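Local coordinates for protein FG41 Malonate Semialdehyde Decarboxylase (Coryneform bacterium, PDB 4LHP) that belongs to the tautomerase superfamily of enzymes and assembles as a trimer of small alpha/beta subunits, each with two helices against a four-stranded mixed sheet, at residues L2-L7 / H69-A74; D6-R11 / H45-I50; A20-D25 / T89-P94. All coordinates share one frame; numbering follows the deposited sequence.

In the fold
Strand 2-8 is the common thread of contacts 1 and 2, which share D6 and L7 and whose centres lie about 17 Å apart. Contact 1 pairs that strand with 66-73 in the middle of the sheet, close to the centre of the chain. Contact 2 follows the same strand to its C-terminal end, where it meets the exit of strand 39-45. Contact 3 joins helices 13-31 and 78-92, its centre about 14 Å from that of contact 1, and I5 touches A20 between them. Along the chain, the segments of contact 3 alternate with those of the other two. Strand 2-8 serves both subunit core and trimer interface: contact 1 touches both other subunits, contact 2 the third.

Contact 1. Residues L2-L7 / H69-A74; sequences LIRIDL and HVFTQA. With PO4 (phosphate ion), chain M.
R4 crosses the ring of F71 obliquely with its aliphatic part, CD lying 3.8 Å from F71 CE1. The chain, extended from CG to NE, carries the guanidinium past the ring; the two planes stand 88° apart, and F71 CE1 lies near the guanidinium plane, at its edge. A long arginine suits this place because its methylenes can pack on an aromatic while its tip goes further: NH1 forms a salt bridge with D6 of the second subunit. NE, by contrast, is buried and has no polar partner in the model.

F71 also has L2 O at its ring edge, in plane, 3.5 Å from F71 CD1. Its CZ sits over the centre of the H69 ring of the same strand, 3.5 Å above the plane, while H69 NE2 is hydrogen-bonded to T107 on strand 102-109. These side chains share one face of the sheet.

Strands 2-8 and 66-73 are the central, antiparallel pair of the four-stranded mixed sheet of the tautomerase fold. L2 with F71 and R4 with H69 are hydrogen-bonded pairs, each closed by two backbone bonds, such as H69 N to R4 O at 2.9 Å. Between them, I3 and V70 form a non-hydrogen-bonded pair on the other face. There, chi1 -43° and chi2 -58° fold I3 CD1 back alongside V70, 3.8 Å from V70 CG2; branched aliphatic residues fit this helix-covered side, where I3 also meets L27.

At the strand end a phosphate ion, probably from the crystallisation liquor, accepts hydrogen bonds from T72 OG1 to O2 (2.6 Å) and Q73 N to O3 (3.2 Å), and a weak one from Q73 NE2 to O4.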
loop_
_atom_site.group_PDB
_atom_site.type_symbol
_atom_site.label_atom_id
_atom_site.label_comp_id
_atom_site.label_asym_id
_atom_site.label_seq_id
_atom_site.Cartn_x
_atom_site.Cartn_y
_atom_site.Cartn_z
ATOM N N LEU A 2 -6.524 -6.574 5.260
ATOM C CA LEU A 2 -6.909 -5.331 4.604
ATOM C C LEU A 2 -6.670 -5.470 3.108
ATOM O O LEU A 2 -5.556 -5.757 2.675
ATOM C CB LEU A 2 -6.113 -4.151 5.161
ATOM C CG LEU A 2 -6.305 -2.814 4.440
ATOM C CD1 LEU A 2 -7.727 -2.299 4.592
ATOM C CD2 LEU A 2 -5.306 -1.787 4.949
ATOM N N ILE A 3 -7.723 -5.276 2.321
ATOM C CA ILE A 3 -7.636 -5.441 0.876
ATOM C C ILE A 3 -7.651 -4.090 0.169
ATOM O O ILE A 3 -8.621 -3.341 0.271
ATOM C CB ILE A 3 -8.821 -6.259 0.330
ATOM C CG1 ILE A 3 -9.118 -7.462 1.232
ATOM C CG2 ILE A 3 -8.551 -6.696 -1.101
ATOM C CD1 ILE A 3 -7.954 -8.409 1.408
ATOM N N ARG A 4 -6.576 -3.779 -0.548
ATOM C CA ARG A 4 -6.569 -2.609 -1.417
ATOM C C ARG A 4 -6.925 -3.032 -2.836
ATOM O O ARG A 4 -6.154 -3.729 -3.497
ATOM C CB ARG A 4 -5.203 -1.918 -1.405
ATOM C CG ARG A 4 -4.755 -1.466 -0.030
ATOM C CD ARG A 4 -3.555 -0.536 -0.105
ATOM N NE ARG A 4 -3.280 0.089 1.187
ATOM C CZ ARG A 4 -3.729 1.286 1.562
ATOM N NH1 ARG A 4 -4.472 2.020 0.749
ATOM N NH2 ARG A 4 -3.432 1.766 2.759
ATOM N N ILE A 5 -8.098 -2.616 -3.298
ATOM C CA ILE A 5 -8.538 -2.931 -4.652
ATOM C C ILE A 5 -8.445 -1.697 -5.538
ATOM O O ILE A 5 -9.208 -0.745 -5.374
ATOM C CB ILE A 5 -9.987 -3.438 -4.677
ATOM C CG1 ILE A 5 -10.160 -4.597 -3.695
ATOM C CG2 ILE A 5 -10.372 -3.862 -6.092
ATOM C CD1 ILE A 5 -11.596 -5.040 -3.519
ATOM N N ASP A 6 -7.500 -1.716 -6.472
ATOM C CA ASP A 6 -7.355 -0.630 -7.431
ATOM C C ASP A 6 -7.824 -1.081 -8.809
ATOM O O ASP A 6 -7.290 -2.029 -9.383
ATOM C CB ASP A 6 -5.902 -0.154 -7.494
ATOM C CG ASP A 6 -5.486 0.621 -6.255
ATOM O OD1 ASP A 6 -5.468 1.868 -6.309
ATOM O OD2 ASP A 6 -5.177 -0.017 -5.227
ATOM N N LEU A 7 -8.832 -0.391 -9.329
ATOM C CA LEU A 7 -9.405 -0.725 -10.622
ATOM C C LEU A 7 -9.626 0.563 -11.408
ATOM O O LEU A 7 -9.051 1.596 -11.069
ATOM C CB LEU A 7 -10.698 -1.525 -10.439
ATOM C CG LEU A 7 -11.596 -1.100 -9.277
ATOM C CD1 LEU A 7 -12.094 0.319 -9.471
ATOM C CD2 LEU A 7 -12.760 -2.066 -9.122
ATOM N N HIS A 69 -4.462 -6.109 -3.761
ATOM C CA HIS A 69 -3.325 -6.216 -2.856
ATOM C C HIS A 69 -3.824 -6.637 -1.481
ATOM O O HIS A 69 -4.455 -5.857 -0.770
ATOM C CB HIS A 69 -2.566 -4.889 -2.777
ATOM C CG HIS A 69 -1.151 -5.032 -2.307
ATOM N ND1 HIS A 69 -0.172 -4.103 -2.590
ATOM C CD2 HIS A 69 -0.550 -5.997 -1.571
ATOM C CE1 HIS A 69 0.969 -4.490 -2.050
ATOM N NE2 HIS A 69 0.766 -5.636 -1.425
ATOM N N VAL A 70 -3.548 -7.886 -1.121
ATOM C CA VAL A 70 -4.027 -8.451 0.131
ATOM C C VAL A 70 -2.991 -8.283 1.233
ATOM O O VAL A 70 -1.853 -8.736 1.106
ATOM C CB VAL A 70 -4.360 -9.946 -0.029
ATOM C CG1 VAL A 70 -4.702 -10.570 1.315
ATOM C CG2 VAL A 70 -5.508 -10.125 -1.014
ATOM N N PHE A 71 -3.390 -7.613 2.308
ATOM C CA PHE A 71 -2.538 -7.451 3.479
ATOM C C PHE A 71 -3.085 -8.316 4.606
ATOM O O PHE A 71 -4.128 -8.014 5.179
ATOM C CB PHE A 71 -2.482 -5.982 3.899
ATOM C CG PHE A 71 -1.750 -5.103 2.923
ATOM C CD1 PHE A 71 -2.417 -4.516 1.859
ATOM C CD2 PHE A 71 -0.392 -4.868 3.067
ATOM C CE1 PHE A 71 -1.742 -3.708 0.958
ATOM C CE2 PHE A 71 0.287 -4.061 2.171
ATOM C CZ PHE A 71 -0.390 -3.482 1.115
ATOM N N THR A 72 -2.375 -9.396 4.921
ATOM C CA THR A 72 -2.899 -10.416 5.819
ATOM C C THR A 72 -1.808 -10.972 6.732
ATOM O O THR A 72 -0.618 -10.817 6.461
ATOM C CB THR A 72 -3.506 -11.580 5.016
ATOM O OG1 THR A 72 -4.334 -12.383 5.865
ATOM C CG2 THR A 72 -2.408 -12.442 4.407
ATOM N N GLN A 73 -2.221 -11.630 7.810
ATOM C CA GLN A 73 -1.271 -12.211 8.752
ATOM C C GLN A 73 -0.452 -13.313 8.088
ATOM O O GLN A 73 -0.964 -14.073 7.266
ATOM C CB GLN A 73 -1.996 -12.798 9.965
ATOM C CG GLN A 73 -2.931 -11.843 10.682
ATOM C CD GLN A 73 -3.547 -12.469 11.917
ATOM O OE1 GLN A 73 -2.838 -12.972 12.785
ATOM N NE2 GLN A 73 -4.871 -12.454 11.994
ATOM N N ALA A 74 0.824 -13.394 8.449
ATOM C CA ALA A 74 1.667 -14.502 8.020
ATOM C C ALA A 74 1.093 -15.801 8.564
ATOM O O ALA A 74 0.354 -15.795 9.550
ATOM C CB ALA A 74 3.087 -14.308 8.527
HETATM P P PO4 M . -6.225 -11.909 8.590
HETATM O O1 PO4 M . -7.470 -11.472 9.330
HETATM O O2 PO4 M . -6.587 -12.293 7.174
HETATM O O3 PO4 M . -5.229 -10.772 8.563
HETATM O O4 PO4 M . -5.624 -13.106 9.290
#

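Contact 2. Residues D6-R11 / H45-I50; sequences DLTSDR and HDPSDI
The H45 imidazole meets D6 and L7 by its edge. L7 O lies in the ring plane, 3.4 Å from H45 CD2, and H45 NE2 donates to D6 OD1 over 2.6 Å. The oxygen uses its anti lone pair and sits 18° out of the ring plane, with carboxylate and imidazole turned 42° from each other. D6 OD2 forms a salt bridge with R4 NH1 of the third subunit; a carboxylate suits the place because its two oxygens can hold this imidazole N-H and an arginine of another subunit at once.

Strands 2-8 and 39-45 are parallel neighbours joined through helix 13-31, a beta-alpha-beta crossover, and T8 and H45 form a parallel bridge at their C-terminal ends: H45 N donates to L7 O at 2.8 Å, and S9 N to H45 O at 2.6 Å.

T8 starts a type I turn that ends at R11. With chi1 55°, its OG1 lies between the backbone N and carbonyl carbon and donates to D10 OD1 (2.6 Å) on the syn side, from out of the carboxylate plane; D10 OD2 is hydrogen-bonded to S64 OG. The same torsion brings T8 CG2 within 3.6 Å of P47 CA. Threonine thus serves turn and packing with different branches. P47 opens a short 3-10 segment, a natural place for a proline.

I50 CD1 reaches back to L7 O at 3.7 Å. L7 packs on I19 of helix 13-31 and V66 of strand 66-73, while I50 touches I67 and pairs antiparallel with a strand of the third subunit, extending the sheet across the interface.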
loop_
_atom_site.group_PDB
_atom_site.type_symbol
_atom_site.label_atom_id
_atom_site.label_comp_id
_atom_site.label_asym_id
_atom_site.label_seq_id
_atom_site.Cartn_x
_atom_site.Cartn_y
_atom_site.Cartn_z
ATOM N N ASP A 6 -7.500 -1.716 -6.472
ATOM C CA ASP A 6 -7.355 -0.630 -7.431
ATOM C C ASP A 6 -7.824 -1.081 -8.809
ATOM O O ASP A 6 -7.290 -2.029 -9.383
ATOM C CB ASP A 6 -5.902 -0.154 -7.494
ATOM C CG ASP A 6 -5.486 0.621 -6.255
ATOM O OD1 ASP A 6 -5.468 1.868 -6.309
ATOM O OD2 ASP A 6 -5.177 -0.017 -5.227
ATOM N N LEU A 7 -8.832 -0.391 -9.329
ATOM C CA LEU A 7 -9.405 -0.725 -10.622
ATOM C C LEU A 7 -9.626 0.563 -11.408
ATOM O O LEU A 7 -9.051 1.596 -11.069
ATOM C CB LEU A 7 -10.698 -1.525 -10.439
ATOM C CG LEU A 7 -11.596 -1.100 -9.277
ATOM C CD1 LEU A 7 -12.094 0.319 -9.471
ATOM C CD2 LEU A 7 -12.760 -2.066 -9.122
ATOM N N THR A 8 -10.443 0.512 -12.454
ATOM C CA THR A 8 -10.567 1.648 -13.359
ATOM C C THR A 8 -11.975 2.239 -13.408
ATOM O O THR A 8 -12.965 1.542 -13.187
ATOM C CB THR A 8 -10.129 1.255 -14.770
ATOM O OG1 THR A 8 -10.877 0.113 -15.202
ATOM C CG2 THR A 8 -8.646 0.913 -14.779
ATOM N N SER A 9 -12.048 3.529 -13.719
ATOM C CA SER A 9 -13.292 4.288 -13.620
ATOM C C SER A 9 -14.337 3.923 -14.676
ATOM O O SER A 9 -15.510 4.265 -14.528
ATOM C CB SER A 9 -13.002 5.793 -13.673
ATOM O OG SER A 9 -12.173 6.132 -14.772
ATOM N N ASP A 10 -13.919 3.234 -15.734
ATOM C CA ASP A 10 -14.858 2.797 -16.767
ATOM C C ASP A 10 -15.812 1.727 -16.237
ATOM O O ASP A 10 -16.867 1.488 -16.822
ATOM C CB ASP A 10 -14.113 2.272 -17.995
ATOM C CG ASP A 10 -13.150 1.155 -17.659
ATOM O OD1 ASP A 10 -12.112 1.437 -17.025
ATOM O OD2 ASP A 10 -13.427 -0.002 -18.038
ATOM N N ARG A 11 -15.437 1.082 -15.136
ATOM C CA ARG A 11 -16.303 0.090 -14.508
ATOM C C ARG A 11 -17.355 0.789 -13.657
ATOM O O ARG A 11 -17.053 1.743 -12.940
ATOM C CB ARG A 11 -15.488 -0.885 -13.655
ATOM C CG ARG A 11 -14.558 -1.775 -14.464
ATOM C CD ARG A 11 -13.975 -2.899 -13.621
ATOM N NE ARG A 11 -13.048 -3.730 -14.385
ATOM C CZ ARG A 11 -13.401 -4.774 -15.131
ATOM N NH1 ARG A 11 -14.673 -5.139 -15.232
ATOM N NH2 ARG A 11 -12.475 -5.458 -15.785
ATOM N N HIS A 45 -9.444 4.316 -10.861
ATOM C CA HIS A 45 -8.502 5.155 -11.583
ATOM C C HIS A 45 -8.916 5.331 -13.031
ATOM O O HIS A 45 -9.634 4.505 -13.588
ATOM C CB HIS A 45 -7.111 4.520 -11.579
ATOM C CG HIS A 45 -6.540 4.303 -10.215
ATOM N ND1 HIS A 45 -5.477 5.031 -9.731
ATOM C CD2 HIS A 45 -6.875 3.429 -9.235
ATOM C CE1 HIS A 45 -5.183 4.620 -8.510
ATOM N NE2 HIS A 45 -6.019 3.649 -8.188
ATOM N N ASP A 46 -8.452 6.415 -13.639
ATOM C CA ASP A 46 -8.407 6.497 -15.086
ATOM C C ASP A 46 -7.486 5.365 -15.534
ATOM O O ASP A 46 -6.405 5.193 -14.970
ATOM C CB ASP A 46 -7.851 7.849 -15.523
ATOM C CG ASP A 46 -7.835 8.013 -17.027
ATOM O OD1 ASP A 46 -6.946 7.426 -17.682
ATOM O OD2 ASP A 46 -8.708 8.733 -17.555
ATOM N N PRO A 47 -7.911 4.577 -16.532
ATOM C CA PRO A 47 -7.139 3.388 -16.917
ATOM C C PRO A 47 -5.674 3.677 -17.237
ATOM O O PRO A 47 -4.828 2.801 -17.056
ATOM C CB PRO A 47 -7.873 2.889 -18.165
ATOM C CG PRO A 47 -9.273 3.356 -17.974
ATOM C CD PRO A 47 -9.151 4.700 -17.318
ATOM N N SER A 48 -5.382 4.882 -17.710
ATOM C CA SER A 48 -4.009 5.257 -18.034
ATOM C C SER A 48 -3.120 5.262 -16.790
ATOM O O SER A 48 -1.900 5.137 -16.889
ATOM C CB SER A 48 -3.971 6.630 -18.710
ATOM O OG SER A 48 -4.635 7.607 -17.928
ATOM N N ASP A 49 -3.737 5.404 -15.621
ATOM C CA ASP A 49 -2.991 5.455 -14.368
ATOM C C ASP A 49 -2.585 4.066 -13.876
ATOM O O ASP A 49 -1.707 3.937 -13.023
ATOM C CB ASP A 49 -3.798 6.189 -13.296
ATOM C CG ASP A 49 -3.720 7.700 -13.443
ATOM O OD1 ASP A 49 -2.684 8.199 -13.935
ATOM O OD2 ASP A 49 -4.692 8.386 -13.064
ATOM N N ILE A 50 -3.225 3.030 -14.411
ATOM C CA ILE A 50 -2.802 1.657 -14.149
ATOM C C ILE A 50 -2.094 1.078 -15.371
ATOM O O ILE A 50 -2.678 0.986 -16.451
ATOM C CB ILE A 50 -3.989 0.743 -13.784
ATOM C CG1 ILE A 50 -4.503 1.070 -12.381
ATOM C CG2 ILE A 50 -3.572 -0.717 -13.850
ATOM C CD1 ILE A 50 -5.705 0.250 -11.957
HETATM O O HOH W 1 -11.723 7.759 -16.846
#

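Contact 3. Residues A20-D25 / T89-P94; sequences ADAVHD and TESLAP
S91 and A22 face each other where helices 78-92 and 13-31 pack together in the alpha/beta tautomerase fold; both helices lie on the sheet, the first helix through A20 on L42, for example. The backbones come near, the CA atoms of A22 and S91 being 5.9 Å apart, and small side chains at both positions make that separation possible.

The side chain of S91 points toward the other helix from its first bond. Its CB lies 4.1 Å from A22 CB, an ordinary van der Waals contact. One bond further out, OG comes closer, to 3.3 Å from the same methyl group, and stands 3.4 Å from A22 O. With chi1 at 82°, the hydroxyl is placed between the backbone N and the carbonyl carbon of its own residue, where it can also turn back along its helix: it is hydrogen-bonded to I88 O. Serine suits this place because it is short enough for a close approach; its hydroxyl is satisfied by I88 O, and the alanine methyl packs against the oxygen.

On the neighbouring position, L92 starts off to the flank of the interface, and its branched end then returns to it. CG is anti to the carbonyl carbon (chi1 -71°), and CD2 is the branch that does the touching, reaching A22 CB at 3.9 Å. A22 also touches I95 in the loop after helix 78-92. L92 packs in addition on V102 of strand 102-109, as expected of a large apolar residue between helix and sheet. At the tip of the leucine, CD2 also meets V23 CG2, methyl to methyl, at 4.3 Å.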
loop_
_atom_site.group_PDB
_atom_site.type_symbol
_atom_site.label_atom_id
_atom_site.label_comp_id
_atom_site.label_asym_id
_atom_site.label_seq_id
_atom_site.Cartn_x
_atom_site.Cartn_y
_atom_site.Cartn_z
ATOM N N ALA A 20 -15.825 -6.043 -5.252
ATOM C CA ALA A 20 -15.412 -6.038 -3.853
ATOM C C ALA A 20 -16.122 -7.135 -3.065
ATOM O O ALA A 20 -15.522 -7.784 -2.209
ATOM C CB ALA A 20 -15.684 -4.675 -3.233
ATOM N N ASP A 21 -17.401 -7.342 -3.363
ATOM C CA ASP A 21 -18.185 -8.371 -2.690
ATOM C C ASP A 21 -17.624 -9.756 -2.988
ATOM O O ASP A 21 -17.542 -10.609 -2.106
ATOM C CB ASP A 21 -19.648 -8.305 -3.130
ATOM C CG ASP A 21 -20.378 -7.104 -2.561
ATOM O OD1 ASP A 21 -20.067 -6.689 -1.426
ATOM O OD2 ASP A 21 -21.273 -6.576 -3.251
ATOM N N ALA A 22 -17.233 -9.969 -4.239
ATOM C CA ALA A 22 -16.760 -11.273 -4.680
ATOM C C ALA A 22 -15.415 -11.615 -4.052
ATOM O O ALA A 22 -15.163 -12.765 -3.690
ATOM C CB ALA A 22 -16.660 -11.306 -6.194
ATOM N N VAL A 23 -14.547 -10.619 -3.929
ATOM C CA VAL A 23 -13.234 -10.846 -3.342
ATOM C C VAL A 23 -13.381 -11.194 -1.866
ATOM O O VAL A 23 -12.751 -12.131 -1.381
ATOM C CB VAL A 23 -12.305 -9.632 -3.520
ATOM C CG1 VAL A 23 -10.995 -9.850 -2.779
ATOM C CG2 VAL A 23 -12.040 -9.389 -4.998
ATOM N N HIS A 24 -14.226 -10.458 -1.152
ATOM C CA HIS A 24 -14.450 -10.761 0.256
ATOM C C HIS A 24 -14.989 -12.176 0.426
ATOM O O HIS A 24 -14.450 -12.961 1.206
ATOM C CB HIS A 24 -15.419 -9.774 0.906
ATOM C CG HIS A 24 -15.620 -10.021 2.368
ATOM N ND1 HIS A 24 -14.585 -9.973 3.276
ATOM C CD2 HIS A 24 -16.726 -10.348 3.078
ATOM C CE1 HIS A 24 -15.044 -10.245 4.483
ATOM N NE2 HIS A 24 -16.343 -10.474 4.391
ATOM N N ASP A 25 -16.056 -12.497 -0.300
ATOM C CA ASP A 25 -16.683 -13.811 -0.188
ATOM C C ASP A 25 -15.685 -14.926 -0.487
ATOM O O ASP A 25 -15.713 -15.980 0.149
ATOM C CB ASP A 25 -17.891 -13.923 -1.124
ATOM C CG ASP A 25 -19.058 -13.060 -0.679
ATOM O OD1 ASP A 25 -19.044 -12.581 0.475
ATOM O OD2 ASP A 25 -19.995 -12.869 -1.484
ATOM N N THR A 89 -10.315 -15.155 -8.674
ATOM C CA THR A 89 -10.411 -14.933 -10.113
ATOM C C THR A 89 -11.620 -15.648 -10.705
ATOM O O THR A 89 -12.241 -15.147 -11.647
ATOM C CB THR A 89 -9.121 -15.372 -10.838
ATOM O OG1 THR A 89 -7.980 -14.937 -10.090
ATOM C CG2 THR A 89 -9.056 -14.767 -12.230
ATOM N N GLU A 90 -11.966 -16.805 -10.149
ATOM C CA GLU A 90 -13.126 -17.543 -10.629
ATOM C C GLU A 90 -14.428 -16.832 -10.261
ATOM O O GLU A 90 -15.417 -16.913 -10.996
ATOM C CB GLU A 90 -13.124 -18.976 -10.097
ATOM C CG GLU A 90 -12.049 -19.837 -10.692
ATOM C CD GLU A 90 -12.137 -21.263 -10.195
ATOM O OE1 GLU A 90 -13.206 -21.637 -9.659
ATOM O OE2 GLU A 90 -11.141 -22.010 -10.326
ATOM N N SER A 91 -14.425 -16.131 -9.130
ATOM C CA SER A 91 -15.620 -15.424 -8.673
ATOM C C SER A 91 -15.831 -14.120 -9.439
ATOM O O SER A 91 -16.943 -13.594 -9.496
ATOM C CB SER A 91 -15.547 -15.141 -7.165
ATOM O OG SER A 91 -14.772 -13.991 -6.863
ATOM N N LEU A 92 -14.754 -13.599 -10.019
ATOM C CA LEU A 92 -14.806 -12.333 -10.737
ATOM C C LEU A 92 -15.278 -12.497 -12.184
ATOM O O LEU A 92 -15.756 -11.542 -12.796
ATOM C CB LEU A 92 -13.428 -11.665 -10.731
ATOM C CG LEU A 92 -12.894 -11.077 -9.421
ATOM C CD1 LEU A 92 -11.599 -10.318 -9.695
ATOM C CD2 LEU A 92 -13.912 -10.169 -8.752
ATOM N N ALA A 93 -15.136 -13.700 -12.731
ATOM C CA ALA A 93 -15.476 -13.945 -14.132
ATOM C C ALA A 93 -16.930 -13.586 -14.462
ATOM O O ALA A 93 -17.182 -12.769 -15.350
ATOM C CB ALA A 93 -15.183 -15.395 -14.503
ATOM N N PRO A 94 -17.894 -14.192 -13.752
ATOM C CA PRO A 94 -19.305 -13.898 -14.029
ATOM C C PRO A 94 -19.655 -12.431 -13.800
ATOM O O PRO A 94 -20.625 -11.928 -14.369
ATOM C CB PRO A 94 -20.052 -14.782 -13.024
ATOM C CG PRO A 94 -19.066 -15.046 -11.943
ATOM C CD PRO A 94 -17.749 -15.143 -12.637
#